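Local coordinates for protein receptor-type adenylate cyclase gresag 4.1 (Trypanosoma brucei, PDB 1FX2) that catalyses the conversion of ATP to 3',5'-cyclic AMP and diphosphate through its probably cytoplasmic class III cyclase domain, and may act as a receptor for an unidentified ligand, at residues D11-I16 with Y154-R159; Y55-V60 with M65-S70. One frame throughout, in Å; residues are numbered along the deposited sequence.

Contact 1 of 2, residues D11-I16 with Y154-R159; sequences DPVTLI and YDYYGR
Val13 and Tyr156 mark the nearest approach of the two backbones, their CA atoms 8.9 Å apart with no hydrogen bond across the gap, so strand 154-157 meets strand 13-20 through side chains alone. The aromatic ring of Tyr156 spans the distance and is met by two aliphatic residues from one face of the other strand. CG2 of Val13 lies 4.2 Å from CE2 of Tyr156, on the outer half of the ring, and the two side chains cross at about a right angle. Leu15 reaches the root of the same ring, its CD2 4.4 Å from Tyr156 CG. Both methyls come at the ring obliquely, and all three residues are buried. CG of Tyr156 stands anti to its own carbonyl carbon (chi1 -53°), beside the backbone N, and the ring lies with CE2 against Val13. The phenol is held at its far end by a hydrogen bond from OH to the carbonyl of Pro6. In the backbone, Tyr156 N donates to Asp155 OD1 at 2.8 Å, reaching it on the anti side and 20° out of the carboxylate plane; this ties the preceding side chain back to the strand. Ile145, from the antiparallel partner strand 144-147, touches both Val13 and Tyr156, and Ala67 of strand 63-68 touches both Leu15 and Tyr156. The two-stranded sheet 144-147/154-157 is thereby laid against one face of the main sheet, while Thr14 and Ile16, alternating with Val13 and Leu15, pack on helix 71-87 at the other face.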
loop_
_atom_site.group_PDB
_atom_site.type_symbol
_atom_site.label_atom_id
_atom_site.label_comp_id
_atom_site.label_asym_id
_atom_site.label_seq_id
_atom_site.Cartn_x
_atom_site.Cartn_y
_atom_site.Cartn_z
ATOM N N ASP A 11 -9.141 -12.058 -18.081
ATOM C CA ASP A 11 -8.465 -12.548 -16.876
ATOM C C ASP A 11 -7.248 -11.637 -16.636
ATOM O O ASP A 11 -6.462 -11.362 -17.537
ATOM C CB ASP A 11 -7.977 -13.958 -16.985
ATOM C CG ASP A 11 -9.086 -14.963 -17.097
ATOM O OD1 ASP A 11 -10.162 -14.679 -16.503
ATOM O OD2 ASP A 11 -8.802 -16.077 -17.606
ATOM N N PRO A 12 -7.135 -11.074 -15.422
ATOM C CA PRO A 12 -5.973 -10.195 -15.144
ATOM C C PRO A 12 -4.661 -11.012 -15.322
ATOM O O PRO A 12 -4.626 -12.244 -15.071
ATOM C CB PRO A 12 -6.130 -9.852 -13.675
ATOM C CG PRO A 12 -7.749 -9.875 -13.487
ATOM C CD PRO A 12 -8.058 -11.174 -14.281
ATOM N N VAL A 13 -3.653 -10.298 -15.790
ATOM C CA VAL A 13 -2.321 -10.845 -16.037
ATOM C C VAL A 13 -1.417 -10.296 -14.936
ATOM O O VAL A 13 -1.482 -9.153 -14.591
ATOM C CB VAL A 13 -1.771 -10.382 -17.385
ATOM C CG1 VAL A 13 -0.417 -11.019 -17.596
ATOM C CG2 VAL A 13 -2.733 -10.837 -18.571
ATOM N N THR A 14 -0.573 -11.172 -14.411
ATOM C CA THR A 14 0.446 -10.714 -13.431
ATOM C C THR A 14 1.753 -10.573 -14.198
ATOM O O THR A 14 2.137 -11.521 -14.921
ATOM C CB THR A 14 0.602 -11.620 -12.278
ATOM O OG1 THR A 14 -0.641 -11.648 -11.559
ATOM C CG2 THR A 14 1.633 -11.102 -11.299
ATOM N N LEU A 15 2.319 -9.348 -14.211
ATOM C CA LEU A 15 3.609 -9.112 -14.901
ATOM C C LEU A 15 4.699 -8.863 -13.898
ATOM O O LEU A 15 4.499 -8.213 -12.887
ATOM C CB LEU A 15 3.547 -7.916 -15.828
ATOM C CG LEU A 15 2.498 -8.096 -16.943
ATOM C CD1 LEU A 15 2.296 -6.773 -17.709
ATOM C CD2 LEU A 15 2.933 -9.258 -17.884
ATOM N N ILE A 16 5.858 -9.442 -14.219
ATOM C CA ILE A 16 7.073 -9.283 -13.374
ATOM C C ILE A 16 8.130 -8.702 -14.289
ATOM O O ILE A 16 8.370 -9.167 -15.407
ATOM C CB ILE A 16 7.622 -10.618 -12.995
ATOM C CG1 ILE A 16 6.561 -11.515 -12.292
ATOM C CG2 ILE A 16 8.768 -10.421 -12.003
ATOM C CD1 ILE A 16 7.085 -12.956 -12.117
ATOM N N TYR A 154 3.446 -14.260 -27.381
ATOM C CA TYR A 154 2.496 -13.283 -26.925
ATOM C C TYR A 154 3.121 -12.089 -26.217
ATOM O O TYR A 154 4.160 -12.213 -25.637
ATOM C CB TYR A 154 1.480 -13.889 -25.934
ATOM C CG TYR A 154 0.519 -14.826 -26.588
ATOM C CD1 TYR A 154 0.912 -16.128 -26.885
ATOM C CD2 TYR A 154 -0.759 -14.396 -26.887
ATOM C CE1 TYR A 154 0.021 -17.012 -27.504
ATOM C CE2 TYR A 154 -1.659 -15.277 -27.508
ATOM C CZ TYR A 154 -1.232 -16.567 -27.795
ATOM O OH TYR A 154 -2.106 -17.457 -28.389
ATOM N N ASP A 155 2.507 -10.944 -26.357
ATOM C CA ASP A 155 2.940 -9.708 -25.724
ATOM C C ASP A 155 1.785 -8.996 -25.070
ATOM O O ASP A 155 0.593 -9.264 -25.350
ATOM C CB ASP A 155 3.636 -8.794 -26.720
ATOM C CG ASP A 155 4.782 -7.937 -26.061
ATOM O OD1 ASP A 155 4.816 -7.622 -24.809
ATOM O OD2 ASP A 155 5.667 -7.555 -26.857
ATOM N N TYR A 156 2.131 -8.042 -24.216
ATOM C CA TYR A 156 1.162 -7.353 -23.390
ATOM C C TYR A 156 1.368 -5.901 -23.407
ATOM O O TYR A 156 2.487 -5.469 -23.175
ATOM C CB TYR A 156 1.244 -7.934 -21.941
ATOM C CG TYR A 156 1.123 -9.456 -21.937
ATOM C CD1 TYR A 156 2.215 -10.315 -22.235
ATOM C CD2 TYR A 156 -0.117 -10.060 -21.785
ATOM C CE1 TYR A 156 2.075 -11.671 -22.400
ATOM C CE2 TYR A 156 -0.280 -11.404 -21.915
ATOM C CZ TYR A 156 0.813 -12.259 -22.248
ATOM O OH TYR A 156 0.669 -13.576 -22.469
ATOM N N TYR A 157 0.271 -5.158 -23.589
ATOM C CA TYR A 157 0.302 -3.714 -23.733
ATOM C C TYR A 157 -0.621 -2.944 -22.849
ATOM O O TYR A 157 -1.634 -3.429 -22.378
ATOM C CB TYR A 157 -0.082 -3.363 -25.207
ATOM C CG TYR A 157 0.849 -4.010 -26.199
ATOM C CD1 TYR A 157 0.517 -5.190 -26.850
ATOM C CD2 TYR A 157 2.089 -3.425 -26.477
ATOM C CE1 TYR A 157 1.410 -5.779 -27.777
ATOM C CE2 TYR A 157 2.976 -3.993 -27.400
ATOM C CZ TYR A 157 2.625 -5.153 -28.041
ATOM O OH TYR A 157 3.469 -5.646 -29.011
ATOM N N GLY A 158 -0.314 -1.654 -22.719
ATOM C CA GLY A 158 -1.196 -0.841 -21.951
ATOM C C GLY A 158 -0.740 -0.412 -20.581
ATOM O O GLY A 158 0.427 -0.452 -20.253
ATOM N N ARG A 159 -1.712 0.024 -19.817
ATOM C CA ARG A 159 -1.473 0.503 -18.499
ATOM C C ARG A 159 -0.877 -0.531 -17.571
ATOM O O ARG A 159 -0.069 -0.176 -16.729
ATOM C CB ARG A 159 -2.767 1.039 -17.852
ATOM C CG ARG A 159 -3.234 2.365 -18.533
ATOM C CD ARG A 159 -4.529 2.991 -17.913
ATOM N NE ARG A 159 -4.311 3.540 -16.558
ATOM C CZ ARG A 159 -4.980 4.568 -16.014
ATOM N NH1 ARG A 159 -5.936 5.193 -16.701
ATOM N NH2 ARG A 159 -4.699 4.972 -14.774
#

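Contact 2 of 2, residues Y55-V60 with M65-S70; sequences YEVKTV and MIASKS
Met65 lies across Val57 and Lys58, which both face it from the neighbouring strand of an antiparallel hairpin. Its chain is fully extended, with CG anti to the backbone N (chi1 178°), so that the thioether runs obliquely past both partners. SD is 3.8 Å from CG1 of Val57 and 4.0 Å from CD of Lys58, the sulfur thus touching one methyl of the valine and the aliphatic shaft of the lysine. The other valine methyl, CG2, is turned to Ala67, 3.8 Å from its CB. Lys58, bent at chi2 and chi3, passes alongside the methionine, and its ammonium group has its partner in Asp155. The backbone explains why two residues oppose one: Met65 O receives Val57 N at 2.8 Å and, more weakly, Lys58 N at 3.4 Å, and Met65 N returns a bond to Lys58 O at 2.9 Å. Further along, Tyr55 and Ala67 form a hydrogen-bonded pair, with Ala67 N giving a nearly straight bond (168°) to Tyr55 O. Between that pair and the bulge, Glu56 and Ile66 make a non-hydrogen-bonded pair whose side chains emerge on the opposite face, where both touch Ile49 of helix 34-51. Glu56 there pairs with Arg46 and also takes a hydrogen bond from Thr59 OG1, which meets OE2 from above the carboxylate plane. The shift of register at Val57-Lys58 is a classic beta bulge. It lies in the hairpin of strands 55-60 and 63-68, whose turn carries Asp62, a predicted magnesium ligand, in the class III nucleotidyl cyclase core.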
loop_
_atom_site.group_PDB
_atom_site.type_symbol
_atom_site.label_atom_id
_atom_site.label_comp_id
_atom_site.label_asym_id
_atom_site.label_seq_id
_atom_site.Cartn_x
_atom_site.Cartn_y
_atom_site.Cartn_z
ATOM N N TYR A 55 5.623 -17.356 -18.122
ATOM C CA TYR A 55 5.920 -17.223 -19.530
ATOM C C TYR A 55 6.882 -16.076 -19.735
ATOM O O TYR A 55 6.632 -14.942 -19.323
ATOM C CB TYR A 55 4.583 -16.886 -20.258
ATOM C CG TYR A 55 4.700 -16.674 -21.748
ATOM C CD1 TYR A 55 4.942 -17.748 -22.586
ATOM C CD2 TYR A 55 4.552 -15.410 -22.294
ATOM C CE1 TYR A 55 5.004 -17.566 -23.970
ATOM C CE2 TYR A 55 4.637 -15.199 -23.694
ATOM C CZ TYR A 55 4.860 -16.306 -24.501
ATOM O OH TYR A 55 4.933 -16.096 -25.866
ATOM N N GLU A 56 7.992 -16.363 -20.404
ATOM C CA GLU A 56 8.928 -15.301 -20.705
ATOM C C GLU A 56 8.376 -14.504 -21.859
ATOM O O GLU A 56 8.316 -15.048 -23.010
ATOM C CB GLU A 56 10.311 -15.908 -21.063
ATOM C CG GLU A 56 11.411 -14.843 -21.338
ATOM C CD GLU A 56 12.764 -15.500 -21.602
ATOM O OE1 GLU A 56 13.012 -16.586 -21.081
ATOM O OE2 GLU A 56 13.479 -14.859 -22.404
ATOM N N VAL A 57 8.089 -13.205 -21.674
ATOM C CA VAL A 57 7.560 -12.391 -22.767
ATOM C C VAL A 57 8.742 -11.958 -23.611
ATOM O O VAL A 57 8.711 -12.090 -24.867
ATOM C CB VAL A 57 6.807 -11.167 -22.212
ATOM C CG1 VAL A 57 6.277 -10.304 -23.374
ATOM C CG2 VAL A 57 5.724 -11.665 -21.238
ATOM N N LYS A 58 9.736 -11.299 -22.966
ATOM C CA LYS A 58 10.933 -10.897 -23.679
ATOM C C LYS A 58 12.049 -10.531 -22.725
ATOM O O LYS A 58 11.822 -10.349 -21.538
ATOM C CB LYS A 58 10.648 -9.704 -24.535
ATOM C CG LYS A 58 10.087 -8.474 -23.869
ATOM C CD LYS A 58 8.862 -8.032 -24.627
ATOM C CE LYS A 58 8.831 -6.545 -24.908
ATOM N NZ LYS A 58 7.839 -6.264 -25.998
ATOM N N THR A 59 13.259 -10.517 -23.250
ATOM C CA THR A 59 14.369 -10.080 -22.461
ATOM C C THR A 59 15.079 -9.093 -23.302
ATOM O O THR A 59 15.282 -9.346 -24.493
ATOM C CB THR A 59 15.323 -11.160 -22.031
ATOM O OG1 THR A 59 14.629 -12.175 -21.314
ATOM C CG2 THR A 59 16.285 -10.611 -21.138
ATOM N N VAL A 60 15.557 -7.999 -22.693
ATOM C CA VAL A 60 16.344 -6.958 -23.379
ATOM C C VAL A 60 17.558 -6.777 -22.468
ATOM O O VAL A 60 17.373 -6.259 -21.352
ATOM C CB VAL A 60 15.525 -5.656 -23.413
ATOM C CG1 VAL A 60 16.282 -4.536 -24.051
ATOM C CG2 VAL A 60 14.207 -5.882 -24.238
ATOM N N MET A 65 10.979 -9.538 -18.835
ATOM C CA MET A 65 9.508 -9.247 -18.715
ATOM C C MET A 65 8.898 -10.634 -18.710
ATOM O O MET A 65 9.011 -11.400 -19.684
ATOM C CB MET A 65 9.001 -8.369 -19.873
ATOM C CG MET A 65 7.474 -8.145 -19.710
ATOM S SD MET A 65 6.969 -7.249 -21.225
ATOM C CE MET A 65 5.157 -7.200 -21.030
ATOM N N ILE A 66 8.193 -10.946 -17.630
ATOM C CA ILE A 66 7.616 -12.317 -17.420
ATOM C C ILE A 66 6.105 -12.176 -17.114
ATOM O O ILE A 66 5.718 -11.247 -16.393
ATOM C CB ILE A 66 8.302 -12.992 -16.191
ATOM C CG1 ILE A 66 9.817 -13.183 -16.472
ATOM C CG2 ILE A 66 7.654 -14.401 -15.913
ATOM C CD1 ILE A 66 10.621 -13.423 -15.226
ATOM N N ALA A 67 5.280 -13.046 -17.737
ATOM C CA ALA A 67 3.826 -12.991 -17.467
ATOM C C ALA A 67 3.395 -14.264 -16.760
ATOM O O ALA A 67 3.979 -15.319 -16.929
ATOM C CB ALA A 67 3.032 -12.841 -18.804
ATOM N N SER A 68 2.365 -14.163 -15.945
ATOM C CA SER A 68 1.885 -15.367 -15.226
ATOM C C SER A 68 0.335 -15.338 -15.167
ATOM O O SER A 68 -0.249 -14.286 -14.956
ATOM C CB SER A 68 2.353 -15.309 -13.776
ATOM O OG SER A 68 1.868 -16.445 -13.074
ATOM N N LYS A 69 -0.268 -16.499 -15.414
ATOM C CA LYS A 69 -1.750 -16.636 -15.230
ATOM C C LYS A 69 -2.117 -16.654 -13.763
ATOM O O LYS A 69 -3.245 -16.413 -13.410
ATOM C CB LYS A 69 -2.180 -17.971 -15.844
ATOM C CG LYS A 69 -2.066 -18.003 -17.285
ATOM C CD LYS A 69 -2.478 -19.446 -17.746
ATOM C CE LYS A 69 -2.281 -19.594 -19.211
ATOM N NZ LYS A 69 -2.800 -20.931 -19.673
ATOM N N SER A 70 -1.136 -16.818 -12.869
ATOM C CA SER A 70 -1.362 -16.927 -11.430
ATOM C C SER A 70 -0.598 -15.841 -10.677
ATOM O O SER A 70 0.619 -15.787 -10.765
ATOM C CB SER A 70 -0.798 -18.305 -10.949
ATOM O OG SER A 70 -0.655 -18.334 -9.559
#

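Contact 1 and contact 2 have centres 9 Å apart and join directly, because strand 154-157 lies over the bulged hairpin as well as over strand 13-20, the neighbour of 63-68 in the main sheet. Two polar links tie them: Asp155 OD2 to Lys58 NZ at 2.7 Å, a salt bridge, and Tyr154 N to Tyr55 OH at 2.8 Å, a probable hydrogen bond. Packing adds Asp155 OD1 against Val57 CG1 at 3.4 Å. The predicted magnesium site concerns contact 2 more closely: the side chain of Met65 is about 9 Å from that of Asp19, further along strand 13-20, whereas contact 1 lies away from the predicted metal site.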